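PDB 5LSM: FMN-dependent nitronate monooxygenase from Shewanella oneidensis, which probably oxidises propionate 3-nitronate and related nitronates with molecular oxygen, using a bound flavin mononucleotide, a reaction that serves detoxification. Local coordinates for residues Arg254-Ser259 with Arg277-Arg282. Numbering follows the deposited sequence.
Sequences REALQS and RGIVNR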
loop_
_atom_site.group_PDB
_atom_site.type_symbol
_atom_site.label_atom_id
_atom_site.label_comp_id
_atom_site.label_asym_id
_atom_site.label_seq_id
_atom_site.Cartn_x
_atom_site.Cartn_y
_atom_site.Cartn_z
ATOM N N ARG A 254 -13.227 20.091 -0.369
ATOM C CA ARG A 254 -12.474 20.603 -1.537
ATOM C C ARG A 254 -11.145 21.308 -1.178
ATOM O O ARG A 254 -10.137 21.188 -1.901
ATOM C CB ARG A 254 -13.349 21.558 -2.345
ATOM C CG ARG A 254 -14.464 20.878 -3.115
ATOM C CD ARG A 254 -15.365 21.886 -3.821
ATOM N NE ARG A 254 -16.248 21.234 -4.789
ATOM C CZ ARG A 254 -15.900 20.910 -6.036
ATOM N NH1 ARG A 254 -14.690 21.208 -6.507
ATOM N NH2 ARG A 254 -16.768 20.281 -6.820
ATOM N N GLU A 255 -11.164 22.074 -0.091
ATOM C CA GLU A 255 -10.007 22.878 0.316
ATOM C C GLU A 255 -8.903 21.984 0.859
ATOM O O GLU A 255 -7.715 22.238 0.651
ATOM C CB GLU A 255 -10.425 23.877 1.395
ATOM C CG GLU A 255 -9.312 24.817 1.848
ATOM C CD GLU A 255 -9.771 26.260 1.996
ATOM O OE1 GLU A 255 -10.956 26.550 1.712
ATOM O OE2 GLU A 255 -8.940 27.111 2.381
ATOM N N ALA A 256 -9.312 20.951 1.585
ATOM C CA ALA A 256 -8.384 19.998 2.150
ATOM C C ALA A 256 -7.686 19.228 1.034
ATOM O O ALA A 256 -6.459 19.149 1.012
ATOM C CB ALA A 256 -9.117 19.051 3.094
ATOM N N LEU A 257 -8.461 18.728 0.068
ATOM C CA LEU A 257 -7.880 18.026 -1.094
ATOM C C LEU A 257 -6.787 18.825 -1.819
ATOM O O LEU A 257 -5.893 18.237 -2.425
ATOM C CB LEU A 257 -8.966 17.665 -2.099
ATOM C CG LEU A 257 -9.962 16.597 -1.670
ATOM C CD1 LEU A 257 -11.244 16.719 -2.490
ATOM C CD2 LEU A 257 -9.352 15.208 -1.789
ATOM N N GLN A 258 -6.906 20.147 -1.831
ATOM C CA GLN A 258 -6.001 20.999 -2.626
ATOM C C GLN A 258 -4.789 21.452 -1.812
ATOM O O GLN A 258 -3.754 21.804 -2.371
ATOM C CB GLN A 258 -6.747 22.227 -3.170
ATOM C CG GLN A 258 -7.501 21.952 -4.459
ATOM C CD GLN A 258 -8.665 22.893 -4.682
ATOM O OE1 GLN A 258 -9.489 23.109 -3.793
ATOM N NE2 GLN A 258 -8.761 23.434 -5.885
ATOM N N SER A 259 -4.918 21.417 -0.493
ATOM C CA SER A 259 -3.803 21.699 0.402
ATOM C C SER A 259 -2.742 20.594 0.384
ATOM O O SER A 259 -2.976 19.499 -0.118
ATOM C CB SER A 259 -4.323 21.858 1.823
ATOM O OG SER A 259 -4.731 20.602 2.335
ATOM N N ARG A 277 -10.120 5.488 4.775
ATOM C CA ARG A 277 -8.960 6.350 4.518
ATOM C C ARG A 277 -9.400 7.783 4.270
ATOM O O ARG A 277 -10.209 8.059 3.366
ATOM C CB ARG A 277 -8.130 5.849 3.324
ATOM C CG ARG A 277 -6.881 6.689 3.042
ATOM C CD ARG A 277 -6.045 6.161 1.856
ATOM N NE ARG A 277 -5.425 4.872 2.173
ATOM C CZ ARG A 277 -4.389 4.697 3.002
ATOM N NH1 ARG A 277 -3.766 5.730 3.543
ATOM N NH2 ARG A 277 -3.976 3.479 3.285
ATOM N N GLY A 278 -8.836 8.703 5.050
ATOM C CA GLY A 278 -9.123 10.117 4.872
ATOM C C GLY A 278 -7.942 10.993 5.218
ATOM O O GLY A 278 -7.074 10.580 5.945
ATOM N N ILE A 279 -7.918 12.209 4.678
ATOM C CA ILE A 279 -6.898 13.178 5.029
ATOM C C ILE A 279 -6.804 13.306 6.551
ATOM O O ILE A 279 -7.825 13.261 7.234
ATOM C CB ILE A 279 -7.188 14.547 4.399
ATOM C CG1 ILE A 279 -7.120 14.446 2.873
ATOM C CG2 ILE A 279 -6.164 15.569 4.876
ATOM C CD1 ILE A 279 -7.860 15.537 2.158
ATOM N N VAL A 280 -5.576 13.348 7.078
ATOM C CA VAL A 280 -5.347 13.272 8.529
ATOM C C VAL A 280 -5.703 14.610 9.143
ATOM O O VAL A 280 -5.242 15.645 8.667
ATOM C CB VAL A 280 -3.877 12.909 8.879
ATOM C CG1 VAL A 280 -3.555 13.223 10.338
ATOM C CG2 VAL A 280 -3.605 11.435 8.587
ATOM N N ASN A 281 -6.563 14.577 10.164
ATOM C CA ASN A 281 -6.971 15.781 10.876
ATOM C C ASN A 281 -6.755 15.674 12.399
ATOM O O ASN A 281 -6.188 14.686 12.886
ATOM C CB ASN A 281 -8.422 16.170 10.521
ATOM C CG ASN A 281 -9.438 15.041 10.741
ATOM O OD1 ASN A 281 -9.310 14.227 11.625
ATOM N ND2 ASN A 281 -10.498 15.067 9.973
ATOM N N ARG A 282 -7.110 16.733 13.131
ATOM C CA ARG A 282 -6.842 16.811 14.569
ATOM C C ARG A 282 -7.484 15.630 15.290
ATOM O O ARG A 282 -6.857 14.986 16.151
ATOM C CB ARG A 282 -7.390 18.132 15.142
ATOM C CG ARG A 282 -7.232 18.305 16.658
ATOM C CD ARG A 282 -8.045 19.500 17.149
ATOM N NE ARG A 282 -8.185 19.549 18.604
ATOM C CZ ARG A 282 -9.087 20.298 19.247
ATOM N NH1 ARG A 282 -9.928 21.069 18.567
ATOM N NH2 ARG A 282 -9.180 20.247 20.577
#
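Ile279 lays its terminal methyl over one face of the peptide group joining Ala256 to Leu257: CD1 is 3.9 Å from Leu257 N and nearly straight above it. The opposite face of that peptide looks into its own helical turn. At its carbonyl edge, Ser259 OG donates to Ala256 O (2.6 Å), in the carbonyl plane and on a lone pair, with a C=O...OG angle of 128°. Beside the peptide, Ala256 CB meets the same methyl, Ile279 CD1, at 3.8 Å. Leu257 starts out away from the strand, yet its branch returns CD2 to 4.2 Å from Ile279 CD1. Ile279 reaches this far because CG1 stands anti to the carbonyl carbon (chi1 -64°) and CD1 continues the chain outward (chi2 159°). The side-chain pairs are all apolar, and no hydrogen bond crosses the small (109 Å²), buried contact. Leu257's side chain lies about 5 Å from that of FMN-binding Thr239 and about 8 Å from the flavin, so the contact adjoins the cofactor site without touching FMN. It joins helix 251-258, which follows TIM-barrel strand 234-237, to the end of strand 276-279, the middle strand of a small antiparallel sheet outside the parallel barrel; Trp317 touches Ala256, and Asn281 N-caps helix 282-287 just beyond.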